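Local coordinates for uncharacterized protein (PDB 4JZA), which is a phosphoinositide phosphatase of the pathogen Legionella longbeachae that probably removes the 3-phosphate of phosphatidylinositol 3-phosphate and so acts on lipid metabolism in the host interaction, at residues Lys108-Ile113 against Ser120-Ala125; Val126-Glu131 against Ser314-Phe319; Leu149-Gly154 against Val593-Asp598; Leu599-His604 against Ala632-Arg637. One frame throughout, in Å; residues are numbered along the deposited sequence.

Contact 1: Lys108-Ile113 against Ser120-Ala125; sequences KLIELI and SEIKEA
Ile110 and Ile113 share a first torsion that sends the CG2 methyl anti to the backbone N and swings CG1 anti to the carbonyl carbon (chi1 -74° and -68°), and it is these two methyls that meet Ser120-Ala125. Ile122 answers with CG1 rather than CG2, because its own CG1 lies opposite the backbone N (chi1 -155°) and carries the branch inward although CB starts off obliquely. Ile110 CG2 rests 3.9 Å from Ile122 CG1, the two side chains crossing nearly at right angles, and the same methyl is 4.1 Å from Ala125 CB. That CB is directed toward Lys108-Ile113. It lies 3.7 Å from Ile113 CG2 and 3.4 Å from Ile110 O, so it covers backbone as well as side chain. Alanine suits this place: the CA atoms of Ile110 and Ala125 are only 5.6 Å apart, the nearest pair of CA atoms across the two segments. Beta-branched isoleucines, with a methyl fixed near the main chain, fill the short gap around it.

At the outer end, Ser120 OG donates to the syn lone pair of Glu124 OE2 at 3.0 Å, a bond that ties the loop residue Ser120 to the first turn of helix 122-140. Further in, Val126 and Leu128 extend the apolar surface against helix 95-116.

Across the two segments the side-chain contacts are all apolar, with one methyl also resting on a backbone carbonyl. Dispersion and the burial of methyls join these consecutive helices, and the fit depends on the shape of the branches rather than on directed bonds.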
loop_
_atom_site.group_PDB
_atom_site.type_symbol
_atom_site.label_atom_id
_atom_site.label_comp_id
_atom_site.label_asym_id
_atom_site.label_seq_id
_atom_site.Cartn_x
_atom_site.Cartn_y
_atom_site.Cartn_z
ATOM N N LYS A 108 -18.256 0.978 -1.031
ATOM C CA LYS A 108 -18.953 -0.138 -1.610
ATOM C C LYS A 108 -18.069 -1.339 -1.796
ATOM O O LYS A 108 -18.504 -2.413 -1.500
ATOM C CB LYS A 108 -19.592 0.221 -2.925
ATOM C CG LYS A 108 -20.897 0.973 -2.738
ATOM C CD LYS A 108 -21.534 1.151 -4.103
ATOM C CE LYS A 108 -22.748 2.058 -4.074
ATOM N NZ LYS A 108 -22.900 2.763 -5.384
ATOM N N LEU A 109 -16.843 -1.172 -2.273
ATOM C CA LEU A 109 -15.957 -2.316 -2.486
ATOM C C LEU A 109 -15.506 -2.918 -1.193
ATOM O O LEU A 109 -15.437 -4.142 -1.073
ATOM C CB LEU A 109 -14.706 -1.953 -3.269
ATOM C CG LEU A 109 -14.881 -1.359 -4.668
ATOM C CD1 LEU A 109 -13.531 -1.356 -5.339
ATOM C CD2 LEU A 109 -15.838 -2.078 -5.569
ATOM N N ILE A 110 -15.157 -2.060 -0.245
ATOM C CA ILE A 110 -14.624 -2.509 1.042
ATOM C C ILE A 110 -15.666 -3.384 1.735
ATOM O O ILE A 110 -15.353 -4.392 2.366
ATOM C CB ILE A 110 -14.259 -1.259 1.874
ATOM C CG1 ILE A 110 -13.005 -0.658 1.314
ATOM C CG2 ILE A 110 -14.009 -1.538 3.350
ATOM C CD1 ILE A 110 -13.003 0.826 1.556
ATOM N N GLU A 111 -16.921 -2.981 1.600
ATOM C CA GLU A 111 -17.989 -3.606 2.334
ATOM C C GLU A 111 -18.270 -4.984 1.676
ATOM O O GLU A 111 -18.416 -6.002 2.356
ATOM C CB GLU A 111 -19.169 -2.607 2.440
ATOM C CG GLU A 111 -20.535 -3.073 2.012
ATOM C CD GLU A 111 -21.649 -2.004 2.117
ATOM O OE1 GLU A 111 -21.748 -1.106 1.202
ATOM O OE2 GLU A 111 -22.475 -2.148 3.091
ATOM N N LEU A 112 -18.305 -5.002 0.348
ATOM C CA LEU A 112 -18.417 -6.233 -0.409
ATOM C C LEU A 112 -17.292 -7.210 -0.081
ATOM O O LEU A 112 -17.515 -8.401 0.045
ATOM C CB LEU A 112 -18.412 -5.912 -1.888
ATOM C CG LEU A 112 -18.478 -7.121 -2.763
ATOM C CD1 LEU A 112 -19.742 -7.856 -2.373
ATOM C CD2 LEU A 112 -18.566 -6.743 -4.197
ATOM N N ILE A 113 -16.080 -6.695 0.078
ATOM C CA ILE A 113 -14.947 -7.501 0.521
ATOM C C ILE A 113 -15.125 -8.012 1.946
ATOM O O ILE A 113 -14.932 -9.181 2.209
ATOM C CB ILE A 113 -13.641 -6.724 0.382
ATOM C CG1 ILE A 113 -13.338 -6.515 -1.101
ATOM C CG2 ILE A 113 -12.481 -7.448 1.054
ATOM C CD1 ILE A 113 -12.324 -5.423 -1.348
ATOM N N SER A 120 -13.615 -10.088 10.110
ATOM C CA SER A 120 -14.126 -9.672 11.431
ATOM C C SER A 120 -14.040 -8.190 11.591
ATOM O O SER A 120 -14.911 -7.614 12.192
ATOM C CB SER A 120 -13.376 -10.316 12.593
ATOM O OG SER A 120 -12.064 -10.603 12.179
ATOM N N GLU A 121 -12.988 -7.580 11.060
ATOM C CA GLU A 121 -12.770 -6.140 11.176
ATOM C C GLU A 121 -12.806 -5.528 9.768
ATOM O O GLU A 121 -12.194 -6.052 8.890
ATOM C CB GLU A 121 -11.436 -5.890 11.913
ATOM C CG GLU A 121 -11.544 -5.627 13.427
ATOM C CD GLU A 121 -11.888 -4.161 13.739
ATOM O OE1 GLU A 121 -10.972 -3.279 13.682
ATOM O OE2 GLU A 121 -13.081 -3.877 14.012
ATOM N N ILE A 122 -13.532 -4.431 9.553
ATOM C CA ILE A 122 -13.600 -3.744 8.266
ATOM C C ILE A 122 -12.205 -3.282 7.788
ATOM O O ILE A 122 -11.958 -3.179 6.602
ATOM C CB ILE A 122 -14.563 -2.531 8.359
ATOM C CG1 ILE A 122 -15.150 -2.169 6.996
ATOM C CG2 ILE A 122 -13.865 -1.311 8.911
ATOM C CD1 ILE A 122 -16.296 -3.079 6.633
ATOM N N LYS A 123 -11.275 -3.033 8.705
ATOM C CA LYS A 123 -9.929 -2.618 8.306
ATOM C C LYS A 123 -9.114 -3.688 7.552
ATOM O O LYS A 123 -8.163 -3.377 6.818
ATOM C CB LYS A 123 -9.136 -2.092 9.522
ATOM C CG LYS A 123 -8.370 -3.147 10.290
ATOM C CD LYS A 123 -7.919 -2.632 11.653
ATOM C CE LYS A 123 -6.743 -1.660 11.586
ATOM N NZ LYS A 123 -5.604 -2.211 10.799
ATOM N N GLU A 124 -9.455 -4.958 7.754
ATOM C CA GLU A 124 -8.778 -6.021 7.016
ATOM C C GLU A 124 -9.271 -5.992 5.597
ATOM O O GLU A 124 -8.541 -6.328 4.686
ATOM C CB GLU A 124 -9.039 -7.416 7.543
ATOM C CG GLU A 124 -8.797 -7.701 9.016
ATOM C CD GLU A 124 -9.547 -8.988 9.421
ATOM O OE1 GLU A 124 -9.728 -9.858 8.512
ATOM O OE2 GLU A 124 -10.003 -9.125 10.597
ATOM N N ALA A 125 -10.513 -5.596 5.409
ATOM C CA ALA A 125 -11.016 -5.464 4.071
ATOM C C ALA A 125 -10.331 -4.322 3.353
ATOM O O ALA A 125 -10.124 -4.373 2.149
ATOM C CB ALA A 125 -12.503 -5.249 4.075
#

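Contact 2: Val126-Glu131 against Ser314-Phe319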
loop_
_atom_site.group_PDB
_atom_site.type_symbol
_atom_site.label_atom_id
_atom_site.label_comp_id
_atom_site.label_asym_id
_atom_site.label_seq_id
_atom_site.Cartn_x
_atom_site.Cartn_y
_atom_site.Cartn_z
ATOM N N VAL A 126 -9.988 -3.290 4.101
ATOM C CA VAL A 126 -9.316 -2.150 3.538
ATOM C C VAL A 126 -7.951 -2.599 3.070
ATOM O O VAL A 126 -7.567 -2.337 1.940
ATOM C CB VAL A 126 -9.266 -1.016 4.571
ATOM C CG1 VAL A 126 -8.166 -0.017 4.254
ATOM C CG2 VAL A 126 -10.642 -0.335 4.640
ATOM N N GLU A 127 -7.236 -3.321 3.928
ATOM C CA GLU A 127 -5.885 -3.741 3.621
ATOM C C GLU A 127 -5.854 -4.721 2.478
ATOM O O GLU A 127 -4.909 -4.739 1.693
ATOM C CB GLU A 127 -5.224 -4.317 4.848
ATOM C CG GLU A 127 -5.037 -3.247 5.912
ATOM C CD GLU A 127 -4.812 -3.787 7.334
ATOM O OE1 GLU A 127 -4.854 -5.027 7.547
ATOM O OE2 GLU A 127 -4.600 -2.942 8.250
ATOM N N LEU A 128 -6.867 -5.556 2.367
ATOM C CA LEU A 128 -6.935 -6.479 1.216
ATOM C C LEU A 128 -6.995 -5.750 -0.139
ATOM O O LEU A 128 -6.187 -6.045 -1.040
ATOM C CB LEU A 128 -8.129 -7.408 1.314
ATOM C CG LEU A 128 -8.005 -8.539 2.299
ATOM C CD1 LEU A 128 -9.339 -9.265 2.398
ATOM C CD2 LEU A 128 -6.925 -9.523 1.912
ATOM N N LEU A 129 -7.917 -4.790 -0.264
ATOM C CA LEU A 129 -7.977 -3.930 -1.471
ATOM C C LEU A 129 -6.671 -3.119 -1.759
ATOM O O LEU A 129 -6.154 -3.082 -2.875
ATOM C CB LEU A 129 -9.136 -2.953 -1.334
ATOM C CG LEU A 129 -9.494 -2.144 -2.584
ATOM C CD1 LEU A 129 -9.765 -3.026 -3.765
ATOM C CD2 LEU A 129 -10.670 -1.209 -2.348
ATOM N N ASN A 130 -6.145 -2.490 -0.714
ATOM C CA ASN A 130 -5.009 -1.595 -0.799
ATOM C C ASN A 130 -3.831 -2.347 -1.309
ATOM O O ASN A 130 -3.127 -1.881 -2.184
ATOM C CB ASN A 130 -4.706 -1.017 0.577
ATOM C CG ASN A 130 -3.624 0.050 0.541
ATOM O OD1 ASN A 130 -3.750 1.050 -0.160
ATOM N ND2 ASN A 130 -2.556 -0.162 1.318
ATOM N N GLU A 131 -3.639 -3.544 -0.769
ATOM C CA GLU A 131 -2.471 -4.435 -1.107
ATOM C C GLU A 131 -2.680 -5.187 -2.395
ATOM O O GLU A 131 -1.747 -5.359 -3.171
ATOM C CB GLU A 131 -2.085 -5.372 0.079
ATOM C CG GLU A 131 -1.522 -4.583 1.262
ATOM C CD GLU A 131 -1.454 -5.329 2.575
ATOM O OE1 GLU A 131 -0.916 -6.452 2.672
ATOM O OE2 GLU A 131 -1.920 -4.797 3.570
ATOM N N SER A 314 2.212 -11.848 5.281
ATOM C CA SER A 314 0.889 -12.270 5.609
ATOM C C SER A 314 0.433 -13.259 4.579
ATOM O O SER A 314 0.984 -13.368 3.494
ATOM C CB SER A 314 -0.054 -11.085 5.575
ATOM O OG SER A 314 -0.299 -10.627 4.246
ATOM N N GLU A 315 -0.611 -13.979 4.899
ATOM C CA GLU A 315 -1.038 -15.008 4.007
ATOM C C GLU A 315 -1.590 -14.423 2.690
ATOM O O GLU A 315 -1.397 -14.964 1.607
ATOM C CB GLU A 315 -2.083 -15.880 4.694
ATOM C CG GLU A 315 -2.431 -17.082 3.847
ATOM C CD GLU A 315 -3.646 -17.835 4.329
ATOM O OE1 GLU A 315 -3.491 -19.054 4.544
ATOM O OE2 GLU A 315 -4.738 -17.227 4.459
ATOM N N HIS A 316 -2.309 -13.329 2.796
ATOM C CA HIS A 316 -2.819 -12.697 1.604
ATOM C C HIS A 316 -1.680 -12.199 0.694
ATOM O O HIS A 316 -1.742 -12.363 -0.537
ATOM C CB HIS A 316 -3.899 -11.624 1.923
ATOM C CG HIS A 316 -3.414 -10.467 2.729
ATOM N ND1 HIS A 316 -3.578 -10.393 4.092
ATOM C CD2 HIS A 316 -2.765 -9.339 2.365
ATOM C CE1 HIS A 316 -3.041 -9.275 4.543
ATOM N NE2 HIS A 316 -2.536 -8.616 3.513
ATOM N N GLN A 317 -0.626 -11.638 1.277
ATOM C CA GLN A 317 0.461 -11.174 0.441
ATOM C C GLN A 317 0.987 -12.377 -0.370
ATOM O O GLN A 317 1.312 -12.243 -1.540
ATOM C CB GLN A 317 1.602 -10.549 1.279
ATOM C CG GLN A 317 1.296 -9.175 1.852
ATOM C CD GLN A 317 2.000 -8.015 1.174
ATOM O OE1 GLN A 317 3.046 -8.142 0.510
ATOM N NE2 GLN A 317 1.435 -6.869 1.361
ATOM N N GLN A 318 1.062 -13.541 0.260
ATOM C CA GLN A 318 1.679 -14.720 -0.370
ATOM C C GLN A 318 0.845 -15.168 -1.556
ATOM O O GLN A 318 1.398 -15.434 -2.630
ATOM C CB GLN A 318 1.918 -15.831 0.624
ATOM C CG GLN A 318 2.720 -15.363 1.834
ATOM C CD GLN A 318 3.180 -16.480 2.764
ATOM O OE1 GLN A 318 2.401 -17.193 3.388
ATOM N NE2 GLN A 318 4.454 -16.612 2.870
ATOM N N PHE A 319 -0.473 -15.155 -1.396
ATOM C CA PHE A 319 -1.349 -15.463 -2.512
ATOM C C PHE A 319 -1.228 -14.408 -3.578
ATOM O O PHE A 319 -1.274 -14.736 -4.744
ATOM C CB PHE A 319 -2.815 -15.578 -2.106
ATOM C CG PHE A 319 -3.194 -16.905 -1.501
ATOM C CD1 PHE A 319 -3.323 -18.035 -2.296
ATOM C CD2 PHE A 319 -3.480 -17.008 -0.154
ATOM C CE1 PHE A 319 -3.718 -19.243 -1.765
ATOM C CE2 PHE A 319 -3.874 -18.218 0.392
ATOM C CZ PHE A 319 -4.008 -19.335 -0.420
HETATM O O HOH W 1 0.318 -7.913 4.714
#
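Glu131 and His316 cross at about a right angle, their carboxylate and imidazole planes 54° apart, and with this tilt the ring meets the carboxylate from above its plane. His316 NE2 donates to Glu131 OE1 at 2.8 Å (147° at the hydrogen); the oxygen itself sits at the ring edge, in the imidazole plane. Gln317 NE2 reaches the same oxygen from the opposite face, 2.7 Å away in an almost straight bond of 170°, with the acceptor lying in its amide plane. Water 1 donates a further hydrogen bond to Glu131 OE1 at 2.8 Å. A carboxylate oxygen, probably charged, suits a place where three donors converge.

Gln317 bends at its second torsion to present NE2, while its OE1 is bound by Tyr135 and Thr344, fixing the amide's rotation. Beside this polar cluster Leu128 CD2 lies obliquely against His316, 3.7 Å from its CB. Ser314 OG caps the helix by accepting from Gln317 N.

The segments' axes run in broadly the same direction, 10.8 Å apart. Glu131 faces helix 315-325, while Leu128 lies between His316 and helices 95-116 and 41-62, on which Leu129 packs as well.

Contact 3: Leu149-Gly154 against Val593-Asp598; sequences LPMQLG and VSLVAD
Leu595 is the first residue of Val593-Asp598 to meet the other segment, and it does so through one methyl. Its CD2 lies 3.7 Å from the selenium of Met151, a selenomethionine, and 4.0 Å from Met151 CE, the two side chains crossing at a slant. A leucine suits this place because its forked end can reach across to the unbranched Met151 while also packing on Tyr570 of helix 556-574. The next two residues turn to other neighbours: Val596 toward Ile630 and Ala566, Ala597 toward Arg637.

One turn beyond Leu595, Asp598 brings the helix back to the same partner. Met151 CE lies 3.9 Å from Asp598 CB and 4.0 Å from OD2, so the methyl end of Met151 spans the gap between Leu595 and Asp598. The chain of Met151 is extended beyond CG (chi2 -162°), which carries its selenium and methyl this far from the backbone. Asp598 uses OD1 in a salt bridge to Arg637, and that bond holds its carboxylate while its CB supports the methyl. Its backbone O is also covered, since Leu149 CD2 approaches it at 3.8 Å. Leu149 and Met151, two residues apart in an extended chain, both point their CB atoms at the helix.

Backbone bonds of Leu149 with Val160 and of Met151 with Asp158 show that this is the end of an antiparallel hairpin of the central mixed sheet. A helix packed against the end of a strand and the hairpin loop that follows it belongs here to an alpha/beta fold built round that sheet.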
loop_
_atom_site.group_PDB
_atom_site.type_symbol
_atom_site.label_atom_id
_atom_site.label_comp_id
_atom_site.label_asym_id
_atom_site.label_seq_id
_atom_site.Cartn_x
_atom_site.Cartn_y
_atom_site.Cartn_z
ATOM N N LEU A 149 8.432 20.804 -21.653
ATOM C CA LEU A 149 8.013 22.168 -21.409
ATOM C C LEU A 149 8.762 23.109 -22.338
ATOM O O LEU A 149 9.981 23.010 -22.459
ATOM C CB LEU A 149 8.314 22.537 -19.963
ATOM C CG LEU A 149 7.457 23.600 -19.296
ATOM C CD1 LEU A 149 5.995 23.344 -19.576
ATOM C CD2 LEU A 149 7.721 23.593 -17.806
ATOM N N PRO A 150 7.979 24.060 -23.016
ATOM C CA PRO A 150 8.774 24.991 -23.831
ATOM C C PRO A 150 9.376 26.114 -22.997
ATOM O O PRO A 150 8.672 26.783 -22.261
ATOM C CB PRO A 150 7.752 25.561 -24.798
ATOM C CG PRO A 150 6.569 25.750 -23.948
ATOM C CD PRO A 150 6.496 24.450 -23.222
HETATM N N MSE A 151 10.684 26.295 -23.109
HETATM C CA MSE A 151 11.382 27.377 -22.462
HETATM C C MSE A 151 12.590 27.665 -23.278
HETATM O O MSE A 151 13.143 26.709 -23.829
HETATM C CB MSE A 151 11.926 26.823 -21.170
HETATM C CG MSE A 151 10.940 26.923 -20.031
HETATM SE SE MSE A 151 12.041 26.703 -18.431
HETATM C CE MSE A 151 10.680 25.877 -17.288
ATOM N N GLN A 152 13.064 28.902 -23.334
ATOM C CA GLN A 152 14.320 29.172 -24.021
ATOM C C GLN A 152 15.349 29.692 -23.042
ATOM O O GLN A 152 15.136 30.716 -22.415
ATOM C CB GLN A 152 14.113 30.213 -25.114
ATOM C CG GLN A 152 12.916 29.965 -26.013
ATOM C CD GLN A 152 12.922 30.862 -27.233
ATOM O OE1 GLN A 152 13.685 31.823 -27.304
ATOM N NE2 GLN A 152 12.075 30.549 -28.201
ATOM N N LEU A 153 16.471 29.002 -22.916
ATOM C CA LEU A 153 17.528 29.478 -22.036
ATOM C C LEU A 153 18.809 29.792 -22.788
ATOM O O LEU A 153 19.684 30.494 -22.294
ATOM C CB LEU A 153 17.799 28.446 -20.948
ATOM C CG LEU A 153 16.601 27.588 -20.555
ATOM C CD1 LEU A 153 17.082 26.259 -20.014
ATOM C CD2 LEU A 153 15.738 28.303 -19.531
ATOM N N GLY A 154 18.904 29.253 -23.992
ATOM C CA GLY A 154 20.087 29.364 -24.815
ATOM C C GLY A 154 19.648 29.128 -26.238
ATOM O O GLY A 154 18.517 28.725 -26.473
ATOM N N VAL A 593 11.638 31.807 -8.772
ATOM C CA VAL A 593 10.293 31.436 -8.412
ATOM C C VAL A 593 9.506 31.063 -9.655
ATOM O O VAL A 593 8.715 30.111 -9.648
ATOM C CB VAL A 593 9.600 32.545 -7.599
ATOM C CG1 VAL A 593 8.121 32.247 -7.336
ATOM C CG2 VAL A 593 10.289 32.699 -6.246
ATOM N N SER A 594 9.721 31.790 -10.733
ATOM C CA SER A 594 9.009 31.468 -11.960
ATOM C C SER A 594 9.339 30.055 -12.489
ATOM O O SER A 594 8.446 29.309 -12.917
ATOM C CB SER A 594 9.306 32.504 -13.036
ATOM O OG SER A 594 8.298 32.441 -14.031
ATOM N N LEU A 595 10.624 29.713 -12.441
ATOM C CA LEU A 595 11.091 28.406 -12.852
ATOM C C LEU A 595 10.547 27.336 -11.940
ATOM O O LEU A 595 10.017 26.351 -12.440
ATOM C CB LEU A 595 12.617 28.324 -12.866
ATOM C CG LEU A 595 13.240 29.131 -14.010
ATOM C CD1 LEU A 595 14.690 29.481 -13.682
ATOM C CD2 LEU A 595 13.111 28.397 -15.339
ATOM N N VAL A 596 10.642 27.526 -10.623
ATOM C CA VAL A 596 10.072 26.541 -9.714
ATOM C C VAL A 596 8.599 26.324 -9.963
ATOM O O VAL A 596 8.128 25.167 -10.073
ATOM C CB VAL A 596 10.198 26.913 -8.246
ATOM C CG1 VAL A 596 9.479 25.876 -7.403
ATOM C CG2 VAL A 596 11.657 26.891 -7.854
ATOM N N ALA A 597 7.867 27.415 -10.022
ATOM C CA ALA A 597 6.434 27.340 -10.226
ATOM C C ALA A 597 6.153 26.627 -11.552
ATOM O O ALA A 597 5.291 25.755 -11.628
ATOM C CB ALA A 597 5.802 28.738 -10.187
ATOM N N ASP A 598 6.910 26.942 -12.591
ATOM C CA ASP A 598 6.709 26.267 -13.898
ATOM C C ASP A 598 6.883 24.771 -13.827
ATOM O O ASP A 598 6.101 24.023 -14.441
ATOM C CB ASP A 598 7.691 26.785 -14.957
ATOM C CG ASP A 598 7.254 28.090 -15.559
ATOM O OD1 ASP A 598 6.102 28.493 -15.340
ATOM O OD2 ASP A 598 8.083 28.712 -16.253
#

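Contact 4: Leu599-His604 against Ala632-Arg637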
loop_
_atom_site.group_PDB
_atom_site.type_symbol
_atom_site.label_atom_id
_atom_site.label_comp_id
_atom_site.label_asym_id
_atom_site.label_seq_id
_atom_site.Cartn_x
_atom_site.Cartn_y
_atom_site.Cartn_z
ATOM N N LEU A 599 7.935 24.352 -13.118
ATOM C CA LEU A 599 8.253 22.943 -13.011
ATOM C C LEU A 599 7.185 22.238 -12.195
ATOM O O LEU A 599 6.667 21.224 -12.619
ATOM C CB LEU A 599 9.644 22.734 -12.429
ATOM C CG LEU A 599 10.807 23.102 -13.390
ATOM C CD1 LEU A 599 12.119 22.852 -12.700
ATOM C CD2 LEU A 599 10.831 22.317 -14.677
ATOM N N TYR A 600 6.830 22.825 -11.055
ATOM C CA TYR A 600 5.822 22.276 -10.184
ATOM C C TYR A 600 4.540 22.144 -10.965
ATOM O O TYR A 600 3.933 21.096 -10.970
ATOM C CB TYR A 600 5.660 23.137 -8.923
ATOM C CG TYR A 600 4.680 22.555 -7.926
ATOM C CD1 TYR A 600 3.314 22.691 -8.115
ATOM C CD2 TYR A 600 5.132 21.861 -6.807
ATOM C CE1 TYR A 600 2.420 22.159 -7.234
ATOM C CE2 TYR A 600 4.252 21.292 -5.925
ATOM C CZ TYR A 600 2.893 21.450 -6.145
ATOM O OH TYR A 600 1.996 20.883 -5.270
HETATM N N MSE A 601 4.145 23.186 -11.679
HETATM C CA MSE A 601 2.875 23.121 -12.433
HETATM C C MSE A 601 2.894 22.272 -13.686
HETATM O O MSE A 601 1.875 21.996 -14.224
HETATM C CB MSE A 601 2.437 24.511 -12.805
HETATM C CG MSE A 601 2.070 25.278 -11.523
HETATM SE SE MSE A 601 1.627 27.176 -11.816
HETATM C CE MSE A 601 0.158 26.875 -13.085
ATOM N N SER A 602 4.047 21.853 -14.179
ATOM C CA SER A 602 4.068 20.913 -15.286
ATOM C C SER A 602 3.419 19.627 -14.818
ATOM O O SER A 602 2.824 18.852 -15.625
ATOM C CB SER A 602 5.495 20.641 -15.747
ATOM O OG SER A 602 6.255 20.002 -14.741
ATOM N N ARG A 603 3.570 19.405 -13.505
ATOM C CA ARG A 603 2.971 18.265 -12.812
ATOM C C ARG A 603 3.697 17.001 -13.158
ATOM O O ARG A 603 3.182 15.922 -12.948
ATOM C CB ARG A 603 1.489 18.078 -13.145
ATOM C CG ARG A 603 0.602 19.241 -12.731
ATOM C CD ARG A 603 -0.847 18.819 -12.569
ATOM N NE ARG A 603 -1.207 19.290 -11.258
ATOM C CZ ARG A 603 -1.675 18.558 -10.266
ATOM N NH1 ARG A 603 -1.972 17.273 -10.412
ATOM N NH2 ARG A 603 -1.870 19.143 -9.115
ATOM N N HIS A 604 4.884 17.122 -13.712
ATOM C CA HIS A 604 5.643 15.941 -13.974
ATOM C C HIS A 604 5.824 15.070 -12.703
ATOM O O HIS A 604 5.562 13.882 -12.727
ATOM C CB HIS A 604 6.984 16.335 -14.511
ATOM C CG HIS A 604 7.941 15.197 -14.616
ATOM N ND1 HIS A 604 7.930 14.328 -15.681
ATOM C CD2 HIS A 604 8.948 14.794 -13.801
ATOM C CE1 HIS A 604 8.844 13.393 -15.488
ATOM N NE2 HIS A 604 9.480 13.654 -14.358
ATOM N N ALA A 632 2.741 30.911 -3.036
ATOM C CA ALA A 632 1.844 32.018 -3.416
ATOM C C ALA A 632 1.764 32.261 -4.920
ATOM O O ALA A 632 0.717 32.523 -5.456
ATOM C CB ALA A 632 2.263 33.302 -2.709
ATOM N N GLU A 633 2.881 32.171 -5.592
ATOM C CA GLU A 633 2.875 32.303 -7.029
ATOM C C GLU A 633 2.066 31.191 -7.698
ATOM O O GLU A 633 1.300 31.451 -8.628
ATOM C CB GLU A 633 4.325 32.296 -7.543
ATOM C CG GLU A 633 4.478 32.382 -9.067
ATOM C CD GLU A 633 3.980 33.694 -9.651
ATOM O OE1 GLU A 633 3.602 34.596 -8.877
ATOM O OE2 GLU A 633 3.983 33.827 -10.892
ATOM N N ILE A 634 2.228 29.944 -7.228
ATOM C CA ILE A 634 1.466 28.825 -7.794
ATOM C C ILE A 634 -0.025 29.043 -7.562
ATOM O O ILE A 634 -0.848 28.883 -8.496
ATOM C CB ILE A 634 1.852 27.499 -7.179
ATOM C CG1 ILE A 634 3.289 27.158 -7.573
ATOM C CG2 ILE A 634 0.908 26.400 -7.673
ATOM C CD1 ILE A 634 3.983 26.174 -6.645
ATOM N N ARG A 635 -0.364 29.394 -6.312
ATOM C CA ARG A 635 -1.733 29.656 -5.926
ATOM C C ARG A 635 -2.381 30.695 -6.803
ATOM O O ARG A 635 -3.533 30.554 -7.188
ATOM C CB ARG A 635 -1.834 30.081 -4.458
ATOM C CG ARG A 635 -1.905 28.967 -3.390
ATOM C CD ARG A 635 -2.000 29.627 -2.023
ATOM N NE ARG A 635 -1.030 29.134 -1.059
ATOM C CZ ARG A 635 -0.136 29.888 -0.421
ATOM N NH1 ARG A 635 -0.047 31.172 -0.661
ATOM N NH2 ARG A 635 0.711 29.343 0.457
ATOM N N LYS A 636 -1.646 31.747 -7.113
ATOM C CA LYS A 636 -2.218 32.859 -7.836
ATOM C C LYS A 636 -2.252 32.522 -9.315
ATOM O O LYS A 636 -3.234 32.770 -9.991
ATOM C CB LYS A 636 -1.479 34.169 -7.498
ATOM C CG LYS A 636 -1.742 34.594 -6.029
ATOM C CD LYS A 636 -1.118 35.922 -5.595
ATOM C CE LYS A 636 0.411 35.917 -5.652
ATOM N NZ LYS A 636 0.980 37.201 -5.158
ATOM N N ARG A 637 -1.235 31.873 -9.831
ATOM C CA ARG A 637 -1.324 31.430 -11.217
ATOM C C ARG A 637 -2.562 30.543 -11.518
ATOM O O ARG A 637 -3.133 30.595 -12.634
ATOM C CB ARG A 637 -0.053 30.672 -11.584
ATOM C CG ARG A 637 1.140 31.555 -11.897
ATOM C CD ARG A 637 2.292 30.641 -12.223
ATOM N NE ARG A 637 3.597 31.259 -12.377
ATOM C CZ ARG A 637 4.616 30.646 -12.954
ATOM N NH1 ARG A 637 4.452 29.438 -13.455
ATOM N NH2 ARG A 637 5.796 31.246 -13.056
#
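Met601, a selenomethionine, leaves its helix with CB directed at Ala632-Arg637 and runs along Ile634 before ending on Arg637. Its CG passes Ile634 CG2 at 4.2 Å, the two side chains sliding by each other in opposite directions. The selenium comes next and settles 3.6 Å from Arg637 CD, close also to CB of the same arginine. There the chain bends (chi3 58°), folding CE back to 4.1 Å from Arg637 CB. A flexible, unbranched methionine suits the site, since it can follow the aliphatic part of an arginine whose charged end is engaged elsewhere.

That end is held firmly. Arg637 NE donates to Glu633 OE2 at 3.0 Å and 166°, one turn back on its own helix, meeting the carboxylate on its anti side and somewhat out of its plane. NH1 is engaged by Asp598, and NH2 probably makes a hydrogen bond with the backbone O of Ser594. With these partners the guanidinium is fixed in direction, and its extended methylenes offer a surface to selenium.

On the inner side Ile634 CD1 stands over a face of the Tyr600 ring, 4.2 Å from its centroid and 27° off the normal, in a CH-pi contact. Tyrosine provides the flat apolar face here, while its OH bonds to Asp647.

The contact therefore joins the C-terminal end of helix 587-602 to helix 628-637. Helix 643-652 adds Leu644 against both Tyr600 and Ile634, and helix 556-574 packs on Leu599.

Overall arrangement
Contacts 1 and 2 lie nearer the centre of the molecule and share helix 122-140, which meets helix 95-116 through apolar groups and helix 315-325 largely through polar ones. Contact 1 is mostly buried and its side chains meet through apolar groups alone; contact 2, only partly buried, relies on an acid with several donors. Contacts 3 and 4 sit together farther out, about 11 Å apart between centres, and share helix 587-602, one reaching the end of strand 144-150 and the hairpin loop after it, the other helix 628-637. Both are partly buried and use selenomethionine against mixed apolar and charged neighbours. The Asp598-Arg637 salt bridge ties them, whereas about 19 Å at the nearest atoms separates contact 2 from contact 4.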